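Local coordinates for possible thiol-disulfide isomerase (Cytophaga hutchinsonii, PDB 3HCZ), which probably acts as a thioredoxin-fold thiol-disulfide oxidoreductase or isomerase, though its substrates are not established, at residues Y27-A31 with K32-L36; Y107-A111 with T112-Y116. All blocks are in the same frame, centred on the assembly; numbering follows the deposited sequence.

Contact 1. Residues Y27-A31 with K32-L36. With SO4 (sulfate ion), chain E.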
loop_
_atom_site.group_PDB
_atom_site.type_symbol
_atom_site.label_atom_id
_atom_site.label_comp_id
_atom_site.label_asym_id
_atom_site.label_seq_id
_atom_site.Cartn_x
_atom_site.Cartn_y
_atom_site.Cartn_z
ATOM N N TYR A 27 3.617 9.326 -5.850
ATOM C CA TYR A 27 2.865 10.237 -6.668
ATOM C C TYR A 27 2.998 9.949 -8.171
ATOM O O TYR A 27 2.169 10.406 -8.987
ATOM C CB TYR A 27 3.312 11.681 -6.376
ATOM C CG TYR A 27 2.687 12.286 -5.109
ATOM C CD1 TYR A 27 2.077 11.487 -4.147
ATOM C CD2 TYR A 27 2.791 13.642 -4.856
ATOM C CE1 TYR A 27 1.522 12.035 -2.986
ATOM C CE2 TYR A 27 2.258 14.214 -3.707
ATOM C CZ TYR A 27 1.626 13.405 -2.779
ATOM O OH TYR A 27 1.110 13.995 -1.658
ATOM N N ASP A 28 4.006 9.185 -8.537
ATOM C CA ASP A 28 4.230 8.837 -9.941
ATOM C C ASP A 28 3.481 7.583 -10.401
ATOM O O ASP A 28 3.471 7.271 -11.612
ATOM C CB ASP A 28 5.736 8.691 -10.224
ATOM C CG ASP A 28 6.453 10.018 -10.166
ATOM O OD1 ASP A 28 5.812 11.027 -10.510
ATOM O OD2 ASP A 28 7.639 10.075 -9.764
ATOM N N VAL A 29 2.827 6.909 -9.475
ATOM C CA VAL A 29 2.011 5.754 -9.783
ATOM C C VAL A 29 0.774 6.235 -10.535
ATOM O O VAL A 29 0.142 7.197 -10.100
ATOM C CB VAL A 29 1.623 4.981 -8.525
ATOM C CG1 VAL A 29 0.655 3.834 -8.891
ATOM C CG2 VAL A 29 2.938 4.407 -7.883
ATOM N N GLN A 30 0.480 5.586 -11.647
ATOM C CA GLN A 30 -0.724 5.809 -12.412
ATOM C C GLN A 30 -1.693 4.724 -12.233
ATOM O O GLN A 30 -1.502 3.674 -12.754
ATOM C CB GLN A 30 -0.452 5.767 -13.892
ATOM C CG GLN A 30 0.709 6.425 -14.285
ATOM C CD GLN A 30 0.381 7.763 -14.700
ATOM O OE1 GLN A 30 0.223 8.612 -13.869
ATOM N NE2 GLN A 30 0.244 7.981 -16.000
ATOM N N ALA A 31 -2.771 5.011 -11.562
ATOM C CA ALA A 31 -3.786 3.984 -11.337
ATOM C C ALA A 31 -5.090 4.652 -10.886
ATOM O O ALA A 31 -5.067 5.664 -10.175
ATOM C CB ALA A 31 -3.294 2.991 -10.207
ATOM N N LYS A 32 -6.221 4.067 -11.272
ATOM C CA LYS A 32 -7.511 4.575 -10.859
ATOM C C LYS A 32 -7.610 4.579 -9.312
ATOM O O LYS A 32 -8.156 5.540 -8.708
ATOM C CB LYS A 32 -8.641 3.740 -11.476
ATOM C CG LYS A 32 -10.010 4.153 -10.989
ATOM C CD LYS A 32 -11.090 3.382 -11.713
ATOM C CE LYS A 32 -12.415 3.966 -11.358
ATOM N NZ LYS A 32 -13.533 3.120 -11.839
ATOM N N TYR A 33 -7.099 3.513 -8.664
ATOM C CA TYR A 33 -7.032 3.472 -7.183
ATOM C C TYR A 33 -5.673 2.926 -6.853
ATOM O O TYR A 33 -5.204 2.014 -7.552
ATOM C CB TYR A 33 -8.009 2.484 -6.537
ATOM C CG TYR A 33 -9.421 2.864 -6.776
ATOM C CD1 TYR A 33 -9.989 3.964 -6.122
ATOM C CD2 TYR A 33 -10.196 2.146 -7.681
ATOM C CE1 TYR A 33 -11.353 4.344 -6.400
ATOM C CE2 TYR A 33 -11.535 2.515 -7.950
ATOM C CZ TYR A 33 -12.092 3.608 -7.289
ATOM O OH TYR A 33 -13.413 3.962 -7.564
ATOM N N THR A 34 -5.046 3.499 -5.827
ATOM C CA THR A 34 -3.812 2.945 -5.267
ATOM C C THR A 34 -4.082 2.495 -3.842
ATOM O O THR A 34 -4.565 3.285 -3.011
ATOM C CB THR A 34 -2.626 3.956 -5.238
ATOM O OG1 THR A 34 -2.391 4.435 -6.554
ATOM C CG2 THR A 34 -1.301 3.287 -4.649
ATOM N N ILE A 35 -3.774 1.229 -3.558
ATOM C CA ILE A 35 -3.832 0.708 -2.212
ATOM C C ILE A 35 -2.442 0.935 -1.593
ATOM O O ILE A 35 -1.450 0.365 -2.063
ATOM C CB ILE A 35 -4.199 -0.804 -2.210
ATOM C CG1 ILE A 35 -5.412 -1.098 -3.113
ATOM C CG2 ILE A 35 -4.419 -1.319 -0.776
ATOM C CD1 ILE A 35 -6.633 -0.234 -2.825
ATOM N N LEU A 36 -2.378 1.774 -0.578
ATOM C CA LEU A 36 -1.157 2.006 0.081
ATOM C C LEU A 36 -1.081 0.976 1.215
ATOM O O LEU A 36 -1.900 0.999 2.135
ATOM C CB LEU A 36 -1.095 3.469 0.548
ATOM C CG LEU A 36 0.095 3.877 1.386
ATOM C CD1 LEU A 36 1.480 3.473 0.726
ATOM C CD2 LEU A 36 -0.033 5.410 1.532
HETATM S S SO4 E . -5.342 2.067 -14.795
HETATM O O1 SO4 E . -6.293 1.594 -15.798
HETATM O O2 SO4 E . -4.587 0.922 -14.289
HETATM O O3 SO4 E . -4.395 2.981 -15.430
HETATM O O4 SO4 E . -6.039 2.743 -13.701
HETATM O O HOH W 1 -3.855 6.410 -7.798
#
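The turn that delivers the chain into the central strand 33-39 is closed by V29 and A31 on one limb and T34 on the other. A 3-10 segment ends at D28, the backbone runs on through V29 and Q30 in extended conformation, and a bend at K32 starts the strand. T34 was modelled in two conformers, and the OG1 contacts described here are those of one of them. Inside the bend V29 lays its CG1 methyl across T34, 3.9 Å from T34 OG1, the two side chains crossing obliquely. CG1 gets there because it stands anti to the backbone N of V29 (chi1 175°), which leaves CG2 beside that nitrogen. The A31 methyl completes the apolar side, A31 CB lying 4.0 Å from T34 OG1; alanine suits a place where CB is already only 3.4 Å from Y33 O.

Among these methyls, a water lies 2.8 Å from both T34 OG1 and A31 O and can bridge them, though it has other acceptors in reach. In the thioredoxin fold the strand that begins here runs in the middle of the sheet, and T34 and Y33 point to its two faces: T34 also packs on Y68 of the neighbouring strand 65-71, whereas Y33 reaches helix 134-147, where its hydroxyl is hydrogen-bonded to E142.

At the outer side of the bend, K32 offers its backbone N to a sulfate, probably from the crystallisation liquor. K32 N lies 2.8 Å from O4 of the ion, but the bond is bent, with an angle of 142°. The lysine side chain is extended throughout and leaves toward solvent, a natural course for an exposed corner residue; its NZ makes a long, weak ion pair with E142.

Contact 2. Residues Y107-A111 with T112-Y116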
loop_
_atom_site.group_PDB
_atom_site.type_symbol
_atom_site.label_atom_id
_atom_site.label_comp_id
_atom_site.label_asym_id
_atom_site.label_seq_id
_atom_site.Cartn_x
_atom_site.Cartn_y
_atom_site.Cartn_z
ATOM N N TYR A 107 3.376 8.700 8.703
ATOM C CA TYR A 107 2.213 7.822 8.477
ATOM C C TYR A 107 1.661 7.165 9.733
ATOM O O TYR A 107 0.674 6.412 9.661
ATOM C CB TYR A 107 2.522 6.757 7.390
ATOM C CG TYR A 107 2.189 7.204 5.982
ATOM C CD1 TYR A 107 3.182 7.749 5.138
ATOM C CD2 TYR A 107 0.868 7.107 5.492
ATOM C CE1 TYR A 107 2.852 8.186 3.830
ATOM C CE2 TYR A 107 0.546 7.537 4.193
ATOM C CZ TYR A 107 1.558 8.043 3.368
ATOM O OH TYR A 107 1.248 8.453 2.098
ATOM N N ASP A 108 2.264 7.458 10.885
ATOM C CA ASP A 108 1.846 6.850 12.160
ATOM C C ASP A 108 1.775 5.325 12.137
ATOM O O ASP A 108 0.810 4.729 12.638
ATOM C CB ASP A 108 0.528 7.463 12.626
ATOM C CG ASP A 108 0.692 8.920 12.992
ATOM O OD1 ASP A 108 1.404 9.190 13.988
ATOM O OD2 ASP A 108 0.160 9.804 12.273
ATOM N N ILE A 109 2.810 4.699 11.567
ATOM C CA ILE A 109 2.885 3.237 11.505
ATOM C C ILE A 109 3.461 2.651 12.803
ATOM O O ILE A 109 4.655 2.817 13.082
ATOM C CB ILE A 109 3.730 2.747 10.283
ATOM C CG1 ILE A 109 3.243 3.399 8.979
ATOM C CG2 ILE A 109 3.669 1.226 10.181
ATOM C CD1 ILE A 109 1.786 3.023 8.583
ATOM N N TYR A 110 2.611 1.995 13.594
ATOM C CA TYR A 110 3.073 1.191 14.750
ATOM C C TYR A 110 2.857 -0.295 14.480
ATOM O O TYR A 110 3.683 -0.924 13.808
ATOM C CB TYR A 110 2.418 1.659 16.029
ATOM C CG TYR A 110 2.882 3.039 16.335
ATOM C CD1 TYR A 110 4.075 3.248 17.041
ATOM C CD2 TYR A 110 2.175 4.151 15.867
ATOM C CE1 TYR A 110 4.531 4.534 17.316
ATOM C CE2 TYR A 110 2.625 5.439 16.112
ATOM C CZ TYR A 110 3.798 5.623 16.850
ATOM O OH TYR A 110 4.241 6.891 17.116
ATOM N N ALA A 111 1.740 -0.863 14.917
ATOM C CA ALA A 111 1.421 -2.200 14.448
ATOM C C ALA A 111 1.359 -2.216 12.891
ATOM O O ALA A 111 0.860 -1.270 12.270
ATOM C CB ALA A 111 0.119 -2.642 15.034
ATOM N N THR A 112 1.885 -3.269 12.277
ATOM C CA THR A 112 1.657 -3.513 10.838
ATOM C C THR A 112 0.773 -4.765 10.724
ATOM O O THR A 112 0.702 -5.552 11.693
ATOM C CB THR A 112 2.984 -3.762 10.067
ATOM O OG1 THR A 112 3.834 -4.583 10.867
ATOM C CG2 THR A 112 3.706 -2.452 9.766
ATOM N N PRO A 113 0.088 -4.965 9.564
ATOM C CA PRO A 113 0.172 -4.109 8.384
ATOM C C PRO A 113 -0.883 -3.023 8.496
ATOM O O PRO A 113 -1.762 -3.116 9.390
ATOM C CB PRO A 113 -0.154 -5.064 7.240
ATOM C CG PRO A 113 -1.063 -6.127 7.844
ATOM C CD PRO A 113 -0.848 -6.094 9.361
ATOM N N VAL A 114 -0.786 -2.003 7.648
ATOM C CA VAL A 114 -1.713 -0.879 7.663
ATOM C C VAL A 114 -2.083 -0.556 6.208
ATOM O O VAL A 114 -1.196 -0.469 5.362
ATOM C CB VAL A 114 -1.089 0.390 8.240
ATOM C CG1 VAL A 114 -2.165 1.518 8.262
ATOM C CG2 VAL A 114 -0.538 0.172 9.657
ATOM N N LEU A 115 -3.368 -0.319 5.933
ATOM C CA LEU A 115 -3.836 -0.144 4.549
ATOM C C LEU A 115 -4.622 1.180 4.369
ATOM O O LEU A 115 -5.531 1.500 5.182
ATOM C CB LEU A 115 -4.740 -1.350 4.192
ATOM C CG LEU A 115 -5.266 -1.486 2.762
ATOM C CD1 LEU A 115 -5.591 -2.933 2.520
ATOM C CD2 LEU A 115 -6.533 -0.620 2.579
ATOM N N TYR A 116 -4.264 1.950 3.349
ATOM C CA TYR A 116 -5.048 3.123 2.930
ATOM C C TYR A 116 -5.517 2.913 1.517
ATOM O O TYR A 116 -4.818 2.279 0.741
ATOM C CB TYR A 116 -4.199 4.402 2.964
ATOM C CG TYR A 116 -3.788 4.800 4.367
ATOM C CD1 TYR A 116 -4.548 5.721 5.092
ATOM C CD2 TYR A 116 -2.640 4.246 4.979
ATOM C CE1 TYR A 116 -4.159 6.111 6.391
ATOM C CE2 TYR A 116 -2.266 4.612 6.296
ATOM C CZ TYR A 116 -3.027 5.548 6.984
ATOM O OH TYR A 116 -2.722 5.946 8.283
#
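Y107 and Y116 close the inner end of the loop that carries the cis-proline of the thioredoxin fold, here P113, between helix 103-107 and strand 114-118. The rings form an offset edge-to-face pair, with the edge of Y107 directed toward the face of Y116, centroids 5.9 Å apart and planes at 64°. CD2 of Y107 makes the approach, 4.1 Å from Y116 CE2. Tyrosine serves both places because the rings are buried while each hydroxyl has its own polar partner: Y107 OH bonds to P12 O, and Y116 OH to R128 NE.

Next to the rings the turn is closely fitted. I109 points its CD1 at V114, 3.8 Å from V114 CG2, and its other branch, CG2, meets T112 CG2 at 3.7 Å, the I109 and T112 side chains crossing at about a right angle. One isoleucine thus meets two residues with two branches. V114 is beta-branched, as befits the start of a strand; its CG1 stands anti to the backbone N (chi1 -178°), which leaves CG2 beside that nitrogen and facing the loop.

The outer curve is looser. D108 leaves the helix with positive phi, and Y110 and A111 are exposed; the CB of Y110 points away from 112-116, and its side chain touches K104. T112 stands between the two regions: its CG2 faces I109, while its side chain also touches C43, a cysteine of the CxxC motif that is probably the redox site. As in thioredoxins generally, the cis peptide bond between T112 and P113 lies next to this motif. Although A111 is exposed, its carbonyl oxygen turns inward, A111 O lying 3.3 Å from V114 CG2.

In the fold
Contacts 1 and 2 sit on opposite sides of the chain's centre, their own centres 18 Å apart, yet strands 33-39 and 114-118 join them as antiparallel neighbours in one sheet. A probable hydrogen bond of 2.8 Å runs from L36 N to Y116 O, and L36 CD2 packs 3.3 Å from Y107 OH, so the strand begun in contact 1 reaches the tyrosine pair of contact 2. That strand leads on toward the CxxC motif, which contact 2 borders; contact 1 is therefore at the far end from the probable redox site. A second sulfate lies about 6 Å from the V114 side chain, probably from the crystallisation liquor, though such ions often mark pockets.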